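Local coordinates for chitin elicitor receptor kinase 1 (Arabidopsis thaliana, PDB 4EBY), which acts as a plant immune receptor, sensing chitin oligomers through its LysM-bearing ectodomain and becoming active on chitin-induced dimerization, at residues N116-L119 against S120-L123; G132-S135 against V136-F140; S161-A165 against D166-R170. All blocks are in the same frame, centred on the assembly; numbering follows the deposited sequence.

Interaction 1 (N116-L119 against S120-L123); sequences NIPL and SATL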
loop_
_atom_site.group_PDB
_atom_site.type_symbol
_atom_site.label_atom_id
_atom_site.label_comp_id
_atom_site.label_asym_id
_atom_site.label_seq_id
_atom_site.Cartn_x
_atom_site.Cartn_y
_atom_site.Cartn_z
ATOM N N ASN A 116 1.142 -25.402 -7.575
ATOM C CA ASN A 116 2.272 -25.960 -6.841
ATOM C C ASN A 116 3.147 -24.853 -6.291
ATOM O O ASN A 116 4.199 -24.555 -6.863
ATOM C CB ASN A 116 3.110 -26.868 -7.751
ATOM C CG ASN A 116 4.161 -27.683 -6.982
ATOM O OD1 ASN A 116 4.395 -27.460 -5.787
ATOM N ND2 ASN A 116 4.809 -28.627 -7.679
ATOM N N ILE A 117 2.690 -24.219 -5.212
ATOM C CA ILE A 117 3.498 -23.244 -4.500
ATOM C C ILE A 117 3.903 -23.831 -3.151
ATOM O O ILE A 117 3.114 -23.837 -2.200
ATOM C CB ILE A 117 2.749 -21.923 -4.248
ATOM C CG1 ILE A 117 1.993 -21.469 -5.507
ATOM C CG2 ILE A 117 3.735 -20.856 -3.807
ATOM C CD1 ILE A 117 1.159 -20.206 -5.278
ATOM N N PRO A 118 5.143 -24.316 -3.055
ATOM C CA PRO A 118 5.513 -25.100 -1.871
ATOM C C PRO A 118 5.775 -24.280 -0.608
ATOM O O PRO A 118 6.161 -23.123 -0.653
ATOM C CB PRO A 118 6.789 -25.821 -2.328
ATOM C CG PRO A 118 7.387 -24.892 -3.319
ATOM C CD PRO A 118 6.226 -24.279 -4.053
ATOM N N LEU A 119 5.557 -24.914 0.543
ATOM C CA LEU A 119 5.895 -24.318 1.820
ATOM C C LEU A 119 7.327 -23.781 1.785
ATOM O O LEU A 119 8.258 -24.481 1.345
ATOM C CB LEU A 119 5.777 -25.397 2.905
ATOM C CG LEU A 119 5.347 -24.952 4.297
ATOM C CD1 LEU A 119 3.893 -24.521 4.246
ATOM C CD2 LEU A 119 5.528 -26.120 5.283
ATOM N N SER A 120 7.470 -22.535 2.207
ATOM C CA SER A 120 8.756 -21.844 2.310
ATOM C C SER A 120 9.366 -21.368 0.990
ATOM O O SER A 120 10.481 -20.850 0.977
ATOM C CB SER A 120 9.757 -22.648 3.138
ATOM O OG SER A 120 9.400 -22.557 4.516
ATOM N N ALA A 121 8.628 -21.504 -0.106
ATOM C CA ALA A 121 8.973 -20.725 -1.299
ATOM C C ALA A 121 8.914 -19.248 -0.912
ATOM O O ALA A 121 8.212 -18.868 0.036
ATOM C CB ALA A 121 8.001 -21.017 -2.443
ATOM N N THR A 122 9.644 -18.403 -1.640
ATOM C CA THR A 122 9.562 -16.971 -1.430
ATOM C C THR A 122 8.956 -16.373 -2.702
ATOM O O THR A 122 9.368 -16.740 -3.812
ATOM C CB THR A 122 10.936 -16.353 -1.216
ATOM O OG1 THR A 122 11.544 -16.921 -0.037
ATOM C CG2 THR A 122 10.813 -14.865 -1.041
ATOM N N LEU A 123 7.982 -15.487 -2.512
ATOM C CA LEU A 123 7.382 -14.764 -3.629
ATOM C C LEU A 123 7.908 -13.355 -3.678
ATOM O O LEU A 123 8.093 -12.698 -2.640
ATOM C CB LEU A 123 5.850 -14.703 -3.488
ATOM C CG LEU A 123 5.123 -16.048 -3.359
ATOM C CD1 LEU A 123 3.602 -15.804 -3.305
ATOM C CD2 LEU A 123 5.483 -17.023 -4.496
#
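With chi1 at -44°, Ile117 swings CG2 nearly opposite its own backbone N and out toward Leu123, whose extended chi2 (-177°) sends CD1 onward and leaves CD2 turned back to meet it. The two methyls, Ile117 CG2 and Leu123 CD2, come to 4.3 Å, a light touch between branch ends. Ala121 sits beside this pair: its CB approaches Ile117 CG2 at 4.5 Å and lies nearer still to the proline ring, with Pro118 CG to Ala121 CB at 4.0 Å. The Ala121 methyl therefore touches both the proline ring and the isoleucine branch. What folds the chain back is a type II beta turn from Pro118 to Ala121, with Leu119 and Ser120 at its two corners; Ser120 carries the positive phi (76°) that this turn type needs at its third position. The closing bond runs from Ala121 N to Pro118 O at 3.0 Å, nearly straight at the hydrogen, although the donor stands above the carbonyl plane. Ala121 CB also rests 3.3 Å from that same Pro118 O. At the corners, the Leu119 and Ser120 side chains are exposed. The turn leads straight into strand 122-128, the last strand of a LysM beta-alpha-alpha-beta unit and an outer strand of the sheet. Ser120 and Ala121 already make backbone hydrogen bonds to Val83, just past the neighbouring strand 74-82, and Leu123 pairs with Tyr81 within it. Tyr89, from helix 89-96, touches both Ile117 and Leu123, while Phe112 packs on Ala121 and Leu123.

Interaction 2 (G132-S135 against V136-F140); sequences GDES and VSKDF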
loop_
_atom_site.group_PDB
_atom_site.type_symbol
_atom_site.label_atom_id
_atom_site.label_comp_id
_atom_site.label_asym_id
_atom_site.label_seq_id
_atom_site.Cartn_x
_atom_site.Cartn_y
_atom_site.Cartn_z
ATOM N N GLY A 132 3.790 11.505 -7.164
ATOM C CA GLY A 132 3.072 12.719 -7.532
ATOM C C GLY A 132 3.174 13.075 -9.000
ATOM O O GLY A 132 3.654 12.291 -9.825
ATOM N N ASP A 133 2.720 14.285 -9.322
ATOM C CA ASP A 133 2.631 14.742 -10.697
ATOM C C ASP A 133 2.564 16.262 -10.610
ATOM O O ASP A 133 1.583 16.826 -10.129
ATOM C CB ASP A 133 1.371 14.189 -11.349
ATOM C CG ASP A 133 1.258 14.568 -12.813
ATOM O OD1 ASP A 133 1.990 15.475 -13.259
ATOM O OD2 ASP A 133 0.428 13.954 -13.510
ATOM N N GLU A 134 3.634 16.911 -11.040
ATOM C CA GLU A 134 3.745 18.358 -10.917
ATOM C C GLU A 134 2.668 19.075 -11.728
ATOM O O GLU A 134 2.326 20.219 -11.433
ATOM C CB GLU A 134 5.140 18.809 -11.348
ATOM C CG GLU A 134 5.554 20.162 -10.815
ATOM C CD GLU A 134 6.991 20.492 -11.164
ATOM O OE1 GLU A 134 7.604 19.734 -11.954
ATOM O OE2 GLU A 134 7.507 21.505 -10.643
ATOM N N SER A 135 2.132 18.411 -12.744
ATOM C CA SER A 135 1.108 19.040 -13.577
ATOM C C SER A 135 -0.252 19.017 -12.880
ATOM O O SER A 135 -1.180 19.709 -13.292
ATOM C CB SER A 135 1.037 18.397 -14.966
ATOM O OG SER A 135 0.593 17.054 -14.915
ATOM N N VAL A 136 -0.359 18.226 -11.816
ATOM C CA VAL A 136 -1.557 18.216 -10.982
ATOM C C VAL A 136 -1.404 19.183 -9.824
ATOM O O VAL A 136 -2.264 20.038 -9.601
ATOM C CB VAL A 136 -1.851 16.805 -10.424
ATOM C CG1 VAL A 136 -3.041 16.840 -9.488
ATOM C CG2 VAL A 136 -2.099 15.829 -11.564
ATOM N N SER A 137 -0.306 19.049 -9.085
ATOM C CA SER A 137 -0.039 19.942 -7.968
ATOM C C SER A 137 1.411 19.860 -7.529
ATOM O O SER A 137 2.000 18.779 -7.504
ATOM C CB SER A 137 -0.937 19.586 -6.777
ATOM O OG SER A 137 -0.609 20.386 -5.650
ATOM N N LYS A 138 1.977 21.005 -7.154
ATOM C CA LYS A 138 3.287 21.017 -6.515
ATOM C C LYS A 138 3.202 20.725 -5.016
ATOM O O LYS A 138 4.225 20.589 -4.345
ATOM C CB LYS A 138 3.970 22.375 -6.741
ATOM C CG LYS A 138 4.325 22.662 -8.191
ATOM C CD LYS A 138 4.483 24.158 -8.408
ATOM C CE LYS A 138 5.234 24.803 -7.249
ATOM N NZ LYS A 138 5.052 26.283 -7.228
ATOM N N ASP A 139 1.985 20.625 -4.486
ATOM C CA ASP A 139 1.796 20.545 -3.036
ATOM C C ASP A 139 1.918 19.149 -2.430
ATOM O O ASP A 139 1.890 19.008 -1.212
ATOM C CB ASP A 139 0.428 21.111 -2.651
ATOM C CG ASP A 139 0.330 22.615 -2.862
ATOM O OD1 ASP A 139 1.378 23.286 -2.970
ATOM O OD2 ASP A 139 -0.809 23.115 -2.921
ATOM N N PHE A 140 2.022 18.125 -3.265
ATOM C CA PHE A 140 1.997 16.746 -2.752
ATOM C C PHE A 140 3.087 15.880 -3.344
ATOM O O PHE A 140 3.195 15.760 -4.565
ATOM C CB PHE A 140 0.640 16.085 -3.011
ATOM C CG PHE A 140 -0.536 16.901 -2.531
ATOM C CD1 PHE A 140 -0.817 17.001 -1.183
ATOM C CD2 PHE A 140 -1.357 17.557 -3.438
ATOM C CE1 PHE A 140 -1.881 17.751 -0.725
ATOM C CE2 PHE A 140 -2.432 18.309 -2.993
ATOM C CZ PHE A 140 -2.696 18.402 -1.629
HETATM O O HOH W 1 2.054 16.159 -7.125
#
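Val136 lays its CG2 methyl over one face of the Asp133 carboxylate, toward its CB side, 3.7 Å from OD2, the two side chains crossing at about a right angle. Asp133 opens an Asx turn: its OD1 accepts from Ser135 N at 3.0 Å, and also from Ser135 OG at 2.7 Å. Both donors come from that same face, well above the carboxylate plane, so the pair fixes the rotation of the group. The side chain reaches them because CG stands opposite the backbone N (chi1 -177°). The backbone carbonyl of Asp133 has two donors as well. Ser137 N points at Asp133 O nearly along the C=O axis at 3.1 Å, whereas Val136 N, at 2.9 Å from the same Asp133 O, stands 55° out of the carbonyl plane. This tight coil belongs to the surface loop between strands 122-128 and 143-147. Glu134 CG and Lys138 CG touch at 3.8 Å, aliphatic carbon to aliphatic carbon, their charged ends well apart. One water accepts from Asp133 N at 3.0 Å and is hydrogen-bonded to the carbonyl oxygens of Ser137 and Phe140, linking the loop's start to its end. Beyond it, the Phe140 ring meets Phe195 edge-to-face. A second small loop, an ST turn, follows where Asp139 N gives its hydrogen to Ser137 OG at 2.9 Å.

Interaction 3 (S161-A165 against D166-R170); sequences SGVSA and DILQR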
loop_
_atom_site.group_PDB
_atom_site.type_symbol
_atom_site.label_atom_id
_atom_site.label_comp_id
_atom_site.label_asym_id
_atom_site.label_seq_id
_atom_site.Cartn_x
_atom_site.Cartn_y
_atom_site.Cartn_z
ATOM N N SER A 161 -9.171 12.232 3.496
ATOM C CA SER A 161 -7.785 12.544 3.158
ATOM C C SER A 161 -7.464 14.023 3.371
ATOM O O SER A 161 -6.314 14.389 3.587
ATOM C CB SER A 161 -7.495 12.174 1.704
ATOM O OG SER A 161 -8.204 13.043 0.830
ATOM N N GLY A 162 -8.479 14.873 3.289
ATOM C CA GLY A 162 -8.270 16.307 3.383
ATOM C C GLY A 162 -7.746 16.888 2.081
ATOM O O GLY A 162 -7.182 17.986 2.059
ATOM N N VAL A 163 -7.932 16.139 0.996
ATOM C CA VAL A 163 -7.532 16.567 -0.341
ATOM C C VAL A 163 -8.796 16.764 -1.172
ATOM O O VAL A 163 -9.739 15.983 -1.053
ATOM C CB VAL A 163 -6.624 15.490 -1.014
ATOM C CG1 VAL A 163 -6.281 15.886 -2.443
ATOM C CG2 VAL A 163 -5.349 15.294 -0.216
ATOM N N SER A 164 -8.829 17.800 -2.005
ATOM C CA SER A 164 -10.025 18.081 -2.793
ATOM C C SER A 164 -10.324 16.951 -3.772
ATOM O O SER A 164 -9.415 16.283 -4.260
ATOM C CB SER A 164 -9.907 19.410 -3.542
ATOM O OG SER A 164 -9.183 19.269 -4.752
ATOM N N ALA A 165 -11.607 16.744 -4.049
ATOM C CA ALA A 165 -12.039 15.720 -5.000
ATOM C C ALA A 165 -11.462 15.911 -6.403
ATOM O O ALA A 165 -11.128 14.936 -7.070
ATOM C CB ALA A 165 -13.559 15.657 -5.065
ATOM N N ASP A 166 -11.355 17.154 -6.864
ATOM C CA ASP A 166 -10.814 17.397 -8.204
ATOM C C ASP A 166 -9.342 17.001 -8.287
ATOM O O ASP A 166 -8.910 16.434 -9.290
ATOM C CB ASP A 166 -11.007 18.860 -8.649
ATOM C CG ASP A 166 -10.390 19.145 -10.016
ATOM O OD1 ASP A 166 -10.875 18.576 -11.023
ATOM O OD2 ASP A 166 -9.414 19.924 -10.088
ATOM N N ILE A 167 -8.573 17.311 -7.245
ATOM C CA ILE A 167 -7.163 16.920 -7.211
ATOM C C ILE A 167 -7.053 15.386 -7.196
ATOM O O ILE A 167 -6.285 14.803 -7.970
ATOM C CB ILE A 167 -6.412 17.546 -6.016
ATOM C CG1 ILE A 167 -6.274 19.056 -6.212
ATOM C CG2 ILE A 167 -5.029 16.929 -5.855
ATOM C CD1 ILE A 167 -5.482 19.424 -7.429
ATOM N N LEU A 168 -7.830 14.732 -6.334
ATOM C CA LEU A 168 -7.813 13.270 -6.284
ATOM C C LEU A 168 -8.133 12.661 -7.640
ATOM O O LEU A 168 -7.491 11.705 -8.066
ATOM C CB LEU A 168 -8.812 12.737 -5.264
ATOM C CG LEU A 168 -8.438 12.941 -3.802
ATOM C CD1 LEU A 168 -9.585 12.452 -2.932
ATOM C CD2 LEU A 168 -7.129 12.212 -3.441
ATOM N N GLN A 169 -9.136 13.204 -8.323
ATOM C CA GLN A 169 -9.503 12.643 -9.615
ATOM C C GLN A 169 -8.399 12.857 -10.638
ATOM O O GLN A 169 -8.135 11.982 -11.461
ATOM C CB GLN A 169 -10.807 13.260 -10.135
ATOM C CG GLN A 169 -11.426 12.480 -11.299
ATOM C CD GLN A 169 -11.896 11.096 -10.869
ATOM O OE1 GLN A 169 -12.980 10.949 -10.295
ATOM N NE2 GLN A 169 -11.098 10.077 -11.169
ATOM N N ARG A 170 -7.766 14.026 -10.603
ATOM C CA ARG A 170 -6.703 14.338 -11.559
ATOM C C ARG A 170 -5.493 13.419 -11.370
ATOM O O ARG A 170 -4.783 13.117 -12.332
ATOM C CB ARG A 170 -6.268 15.809 -11.457
ATOM C CG ARG A 170 -7.243 16.825 -12.043
ATOM C CD ARG A 170 -6.714 18.245 -11.761
ATOM N NE ARG A 170 -7.549 19.328 -12.281
ATOM C CZ ARG A 170 -7.342 19.939 -13.450
ATOM N NH1 ARG A 170 -6.331 19.570 -14.222
ATOM N NH2 ARG A 170 -8.144 20.923 -13.851
#
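Ser161, at the end of helix 154-161, has its OG 4.1 Å from the CD1 methyl of Leu168. That hydroxyl is bonded to Ile157 O back along its own helix, and it also accepts from Val163 N at 3.1 Å, forming an ST turn that bends the chain out of the helix. Gly162, with positive phi, makes the exit. Val163 then points into the next helix, where its CG1 branch serves two neighbours: Ile167 CG2, met at 3.8 Å with the side chains roughly perpendicular, and Leu168 CG, 3.9 Å from Val163 CG1. Leu168 is buried, and its other contacts include Val186 and Pro187 at strand 183-187 and Leu154 and Ile157 of the preceding helix. Ser164 is the N-cap. With chi1 at 82° its OG lies between the backbone N and the carbonyl carbon, which curls it over the helix start to accept from Ile167 N at 3.2 Å, giving a first-turn N-H a partner. The Ser164 carbonyl begins the regular pattern, Leu168 N reaching Ser164 O at 3.0 Å in the carbonyl plane, and Ala165 O takes Gln169 N next, this donor tilted out of the carbonyl plane. One residue on, Asp166 OD2 receives Arg170 NE at 2.9 Å, an i to i+4 salt bridge on the syn side of the carboxylate though 27° out of its plane, and within the guanidinium plane; an acid so near the helix N terminus probably suits its dipole. Together they make the short connection, closed by a serine N-cap, between the two helices of a LysM beta-alpha-alpha-beta unit.

How the interactions relate
Along the chain the three contacts follow in series; none encloses or crosses another. Interaction 1 closes the turn that enters strand 122-128, an outer strand of the sheet. That strand leads on to Cys129 and Cys131, which are disulfide-bonded to Cys67 and Cys5, after which interaction 2 coils the loop before strand 143-147. Interaction 3 then joins helices 154-161 and 165-171. The first contact stands apart on the opposite side of the chain's centre, its centre about 40 Å from those of the other two. Interactions 2 and 3 touch: Val136 packs against Arg170 and Ile167, and the Phe140 ring reaches Ile167 and Val163, so the loop lies against the second helix of the last LysM domain.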